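PDB 6TZ0: RNA-dependent RNA Polymerase from Bombyx mori cytoplasmic polyhedrosis virus, which catalyses RNA-templated RNA synthesis, making viral plus strands by conservative transcription and probably the complementary minus strands during genome replication. Local coordinates for residues Ala553-Thr556 / Thr557-Asp561; His290-Ser293 / Ser294-Ser298. All blocks are in the same frame, centred on the assembly; numbering follows the deposited sequence.

Contact 1 (Ala553-Thr556 / Thr557-Asp561)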
ATOM      1  N   ALA A 553       0.100 -14.029   3.236  1.00 33.32           N
ATOM      2  CA  ALA A 553       1.030 -15.102   3.539  1.00 33.32           C
ATOM      3  C   ALA A 553       0.586 -16.433   2.960  1.00 33.32           C
ATOM      4  O   ALA A 553       1.392 -17.364   2.893  1.00 33.32           O
ATOM      5  CB  ALA A 553       1.210 -15.229   5.049  1.00 33.32           C
ATOM      6  N   SER A 554      -0.670 -16.545   2.532  1.00 31.23           N
ATOM      7  CA  SER A 554      -1.197 -17.804   2.026  1.00 31.23           C
ATOM      8  C   SER A 554      -1.033 -17.967   0.524  1.00 31.23           C
ATOM      9  O   SER A 554      -1.036 -19.101   0.040  1.00 31.23           O
ATOM     10  CB  SER A 554      -2.680 -17.936   2.376  1.00 31.23           C
ATOM     11  OG  SER A 554      -2.883 -17.984   3.773  1.00 31.23           O
ATOM     12  N   VAL A 555      -0.896 -16.872  -0.219  1.00 28.12           N
ATOM     13  CA  VAL A 555      -0.743 -16.939  -1.669  1.00 28.12           C
ATOM     14  C   VAL A 555       0.654 -17.463  -1.978  1.00 28.12           C
ATOM     15  O   VAL A 555       1.649 -16.769  -1.760  1.00 28.12           O
ATOM     16  CB  VAL A 555      -0.980 -15.571  -2.321  1.00 28.12           C
ATOM     17  CG1 VAL A 555      -0.701 -15.622  -3.811  1.00 28.12           C
ATOM     18  CG2 VAL A 555      -2.396 -15.118  -2.074  1.00 28.12           C
ATOM     19  N   THR A 556       0.735 -18.682  -2.494  1.00 26.45           N
ATOM     20  CA  THR A 556       2.017 -19.274  -2.846  1.00 26.45           C
ATOM     21  C   THR A 556       2.430 -18.790  -4.235  1.00 26.45           C
ATOM     22  O   THR A 556       1.847 -17.863  -4.801  1.00 26.45           O
ATOM     23  CB  THR A 556       1.938 -20.795  -2.771  1.00 26.45           C
ATOM     24  OG1 THR A 556       1.031 -21.275  -3.765  1.00 26.45           O
ATOM     25  CG2 THR A 556       1.425 -21.225  -1.418  1.00 26.45           C
ATOM     26  N   THR A 557       3.456 -19.414  -4.806  1.00 26.80           N
ATOM     27  CA  THR A 557       3.888 -19.046  -6.148  1.00 26.80           C
ATOM     28  C   THR A 557       2.922 -19.602  -7.192  1.00 26.80           C
ATOM     29  O   THR A 557       2.572 -18.922  -8.174  1.00 26.80           O
ATOM     30  CB  THR A 557       5.305 -19.571  -6.371  1.00 26.80           C
ATOM     31  OG1 THR A 557       6.098 -19.267  -5.220  1.00 26.80           O
ATOM     32  CG2 THR A 557       5.941 -18.881  -7.537  1.00 26.80           C
ATOM     33  N   ASN A 558       2.446 -20.823  -6.957  1.00 25.65           N
ATOM     34  CA  ASN A 558       1.462 -21.433  -7.835  1.00 25.65           C
ATOM     35  C   ASN A 558       0.113 -20.730  -7.754  1.00 25.65           C
ATOM     36  O   ASN A 558      -0.642 -20.736  -8.730  1.00 25.65           O
ATOM     37  CB  ASN A 558       1.312 -22.905  -7.486  1.00 25.65           C
ATOM     38  CG  ASN A 558       2.550 -23.698  -7.791  1.00 25.65           C
ATOM     39  OD1 ASN A 558       3.200 -23.472  -8.797  1.00 25.65           O
ATOM     40  ND2 ASN A 558       2.880 -24.642  -6.928  1.00 25.65           N
ATOM     41  N   THR A 559      -0.215 -20.134  -6.609  1.00 24.11           N
ATOM     42  CA  THR A 559      -1.447 -19.362  -6.515  1.00 24.11           C
ATOM     43  C   THR A 559      -1.339 -18.070  -7.315  1.00 24.11           C
ATOM     44  O   THR A 559      -2.324 -17.622  -7.914  1.00 24.11           O
ATOM     45  CB  THR A 559      -1.764 -19.086  -5.046  1.00 24.11           C
ATOM     46  OG1 THR A 559      -1.800 -20.325  -4.337  1.00 24.11           O
ATOM     47  CG2 THR A 559      -3.116 -18.427  -4.889  1.00 24.11           C
ATOM     48  N   LYS A 560      -0.141 -17.482  -7.362  1.00 24.60           N
ATOM     49  CA  LYS A 560       0.120 -16.345  -8.238  1.00 24.60           C
ATOM     50  C   LYS A 560      -0.024 -16.729  -9.706  1.00 24.60           C
ATOM     51  O   LYS A 560      -0.461 -15.911 -10.530  1.00 24.60           O
ATOM     52  CB  LYS A 560       1.520 -15.803  -7.948  1.00 24.60           C
ATOM     53  CG  LYS A 560       1.983 -14.687  -8.851  1.00 24.60           C
ATOM     54  CD  LYS A 560       1.253 -13.400  -8.594  1.00 24.60           C
ATOM     55  CE  LYS A 560       1.617 -12.386  -9.652  1.00 24.60           C
ATOM     56  NZ  LYS A 560       3.072 -12.125  -9.662  1.00 24.60           N
ATOM     57  N   ASP A 561       0.286 -17.983 -10.040  1.00 23.82           N
ATOM     58  CA  ASP A 561       0.178 -18.419 -11.429  1.00 23.82           C
ATOM     59  C   ASP A 561      -1.266 -18.440 -11.950  1.00 23.82           C
ATOM     60  O   ASP A 561      -1.461 -18.323 -13.163  1.00 23.82           O
ATOM     61  CB  ASP A 561       0.819 -19.795 -11.572  1.00 23.82           C
ATOM     62  CG  ASP A 561       1.352 -20.049 -12.962  1.00 23.82           C
ATOM     63  OD1 ASP A 561       1.232 -19.162 -13.828  1.00 23.82           O
ATOM     64  OD2 ASP A 561       1.921 -21.134 -13.185  1.00 23.82           O
TER

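Contact 2 (His290-Ser293 / Ser294-Ser298)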
ATOM      1  N   HIS A 290     -29.783 -24.571  11.891  1.00 38.53           N
ATOM      2  CA  HIS A 290     -29.195 -25.570  12.779  1.00 38.53           C
ATOM      3  C   HIS A 290     -27.689 -25.693  12.609  1.00 38.53           C
ATOM      4  O   HIS A 290     -27.000 -26.110  13.543  1.00 38.53           O
ATOM      5  CB  HIS A 290     -29.859 -26.928  12.554  1.00 38.53           C
ATOM      6  CG  HIS A 290     -29.609 -27.506  11.199  1.00 38.53           C
ATOM      7  ND1 HIS A 290     -28.518 -28.300  10.920  1.00 38.53           N
ATOM      8  CD2 HIS A 290     -30.301 -27.401  10.041  1.00 38.53           C
ATOM      9  CE1 HIS A 290     -28.552 -28.660   9.650  1.00 38.53           C
ATOM     10  NE2 HIS A 290     -29.624 -28.127   9.094  1.00 38.53           N
ATOM     11  N   PHE A 291     -27.160 -25.346  11.439  1.00 37.16           N
ATOM     12  CA  PHE A 291     -25.718 -25.349  11.241  1.00 37.16           C
ATOM     13  C   PHE A 291     -25.041 -24.141  11.873  1.00 37.16           C
ATOM     14  O   PHE A 291     -23.815 -24.134  12.016  1.00 37.16           O
ATOM     15  CB  PHE A 291     -25.389 -25.443   9.746  1.00 37.16           C
ATOM     16  CG  PHE A 291     -26.117 -24.447   8.883  1.00 37.16           C
ATOM     17  CD1 PHE A 291     -25.609 -23.175   8.673  1.00 37.16           C
ATOM     18  CD2 PHE A 291     -27.308 -24.793   8.265  1.00 37.16           C
ATOM     19  CE1 PHE A 291     -26.286 -22.267   7.877  1.00 37.16           C
ATOM     20  CE2 PHE A 291     -27.977 -23.896   7.465  1.00 37.16           C
ATOM     21  CZ  PHE A 291     -27.467 -22.631   7.272  1.00 37.16           C
ATOM     22  N   VAL A 292     -25.813 -23.126  12.252  1.00 37.87           N
ATOM     23  CA  VAL A 292     -25.281 -22.013  13.026  1.00 37.87           C
ATOM     24  C   VAL A 292     -25.317 -22.336  14.513  1.00 37.87           C
ATOM     25  O   VAL A 292     -24.372 -22.038  15.251  1.00 37.87           O
ATOM     26  CB  VAL A 292     -26.073 -20.739  12.689  1.00 37.87           C
ATOM     27  CG1 VAL A 292     -25.668 -19.593  13.571  1.00 37.87           C
ATOM     28  CG2 VAL A 292     -25.866 -20.378  11.240  1.00 37.87           C
ATOM     29  N   SER A 293     -26.382 -22.996  14.968  1.00 39.96           N
ATOM     30  CA  SER A 293     -26.520 -23.369  16.370  1.00 39.96           C
ATOM     31  C   SER A 293     -25.576 -24.486  16.796  1.00 39.96           C
ATOM     32  O   SER A 293     -25.473 -24.755  17.995  1.00 39.96           O
ATOM     33  CB  SER A 293     -27.963 -23.781  16.657  1.00 39.96           C
ATOM     34  OG  SER A 293     -28.839 -22.681  16.512  1.00 39.96           O
ATOM     35  N   SER A 294     -24.901 -25.147  15.857  1.00 41.08           N
ATOM     36  CA  SER A 294     -23.892 -26.130  16.223  1.00 41.08           C
ATOM     37  C   SER A 294     -22.575 -25.475  16.612  1.00 41.08           C
ATOM     38  O   SER A 294     -21.795 -26.063  17.368  1.00 41.08           O
ATOM     39  CB  SER A 294     -23.679 -27.108  15.072  1.00 41.08           C
ATOM     40  OG  SER A 294     -23.152 -26.442  13.942  1.00 41.08           O
ATOM     41  N   THR A 295     -22.314 -24.264  16.117  1.00 40.37           N
ATOM     42  CA  THR A 295     -21.104 -23.537  16.481  1.00 40.37           C
ATOM     43  C   THR A 295     -21.175 -22.969  17.890  1.00 40.37           C
ATOM     44  O   THR A 295     -20.129 -22.651  18.482  1.00 40.37           O
ATOM     45  CB  THR A 295     -20.863 -22.411  15.482  1.00 40.37           C
ATOM     46  OG1 THR A 295     -21.947 -21.477  15.548  1.00 40.37           O
ATOM     47  CG2 THR A 295     -20.801 -22.963  14.082  1.00 40.37           C
ATOM     48  N   PHE A 296     -22.387 -22.855  18.440  1.00 39.45           N
ATOM     49  CA  PHE A 296     -22.573 -22.246  19.750  1.00 39.45           C
ATOM     50  C   PHE A 296     -21.955 -23.092  20.852  1.00 39.45           C
ATOM     51  O   PHE A 296     -21.489 -22.543  21.847  1.00 39.45           O
ATOM     52  CB  PHE A 296     -24.061 -22.019  20.037  1.00 39.45           C
ATOM     53  CG  PHE A 296     -24.714 -20.964  19.175  1.00 39.45           C
ATOM     54  CD1 PHE A 296     -23.961 -20.089  18.407  1.00 39.45           C
ATOM     55  CD2 PHE A 296     -26.092 -20.842  19.152  1.00 39.45           C
ATOM     56  CE1 PHE A 296     -24.569 -19.133  17.621  1.00 39.45           C
ATOM     57  CE2 PHE A 296     -26.704 -19.882  18.373  1.00 39.45           C
ATOM     58  CZ  PHE A 296     -25.939 -19.033  17.601  1.00 39.45           C
ATOM     59  N   ILE A 297     -21.895 -24.414  20.668  1.00 40.79           N
ATOM     60  CA  ILE A 297     -21.317 -25.304  21.674  1.00 40.79           C
ATOM     61  C   ILE A 297     -19.819 -25.060  21.817  1.00 40.79           C
ATOM     62  O   ILE A 297     -19.295 -24.911  22.933  1.00 40.79           O
ATOM     63  CB  ILE A 297     -21.617 -26.767  21.309  1.00 40.79           C
ATOM     64  CG1 ILE A 297     -23.115 -27.040  21.424  1.00 40.79           C
ATOM     65  CG2 ILE A 297     -20.820 -27.726  22.166  1.00 40.79           C
ATOM     66  CD1 ILE A 297     -23.534 -28.360  20.855  1.00 40.79           C
ATOM     67  N   SER A 298     -19.116 -24.998  20.685  1.00 40.86           N
ATOM     68  CA  SER A 298     -17.685 -24.733  20.696  1.00 40.86           C
ATOM     69  C   SER A 298     -17.385 -23.335  21.212  1.00 40.86           C
ATOM     70  O   SER A 298     -16.419 -23.144  21.961  1.00 40.86           O
ATOM     71  CB  SER A 298     -17.116 -24.926  19.294  1.00 40.86           C
ATOM     72  OG  SER A 298     -15.734 -24.634  19.265  1.00 40.86           O
TER

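Contact 1 (Ala553-Thr556 / Thr557-Asp561)
T556 and T559 meet through their hydroxyls, OG1 to OG1 at 3.0 Å, a hydrogen bond in which either side may be the donor. The two side chains run at roughly a right angle to each other. T556 turns its OG1 in between its own N and carbonyl carbon (chi1 65°), which carries the oxygen over the first turn of the helix. Behind this polar pair lies the tighter, apolar part: V555 CG1 rests 3.8 Å from T559 CB and 3.9 Å from T559 CG2. T556 is the N-cap of helix 557-573, and its carbonyl opens the backbone ladder, K560 N donating to T556 O over 3.3 Å. In the palm of a polymerase this is the turn just after motif A, whose D547 binds magnesium and D552 UTP when those ligands are present; neither is bound to this chain here. V555 packs on H647 and H648 of helix 644-665, T559 on L651 of the same helix. The other flank is looser across the turn: T557 directs its side chain away overall, though its CB still touches T556, and N558 CB comes only to 4.1 Å from T556 OG1. That flank meets D495 and P539 of the Viral structural protein 4 chain.

Contact 2 (His290-Ser293 / Ser294-Ser298)
The F296 ring carries backbone atoms of the preceding turn over one face: S293 CA lies 4.1 Å from the ring centroid, 24° off the normal, as a CH-pi contact, and V292 O sits above the same face, displaced toward the rim. At the far end of the ring, CZ meets V292 CG1 at 4.1 Å, the two side chains slanting past each other. With CG anti to its own carbonyl carbon (chi1 -68°), F296 swings its ring back along the chain, against S293 and V292, which precede it. The H290 ring has F291 CD2 over one face, offset toward the rim. V292 O has further work, since it accepts two bonds from T295. The hydroxyl bond, T295 OG1 to V292 O, is modelled at 2.5 Å, too short for its detail to be trusted at this resolution; T295 N also donates to V292 O, over 3.2 Å. S294 OG, one residue earlier, donates to F291 O over 3.1 Å, from above the carbonyl plane. The backbone bond from S294 N to H290 O is weak. Hydroxyl-to-carbonyl bonds thus supplement sparse backbone bonding where the short helical turn 290-293 runs into helix 295-306. The junction follows strand 278-285; V292 leans on Q258 and F296 on E259 of helix 257-264, while F291 stacks on H694 of helix 690-705.

In the fold
Contacts 1 and 2 are both local turns leading into a helix, yet they share no elements: their centres lie 33 Å apart and their nearest atoms about 21 Å. Contact 1 is buried in the catalytic palm, between helix 644-665 and a second protein; contact 2 is partly buried in the N-terminal region, with four of its eight touching residues exposed and no other protein chain touching it. Their chemistry differs accordingly. In contact 1 a hydroxyl pairs with a hydroxyl and V555 CG1 packs on the hydrocarbon part of T559, near the metal- and UTP-binding residues. Contact 2, away from those sites, directs hydroxyls to backbone carbonyls and brings an aromatic face against the main chain.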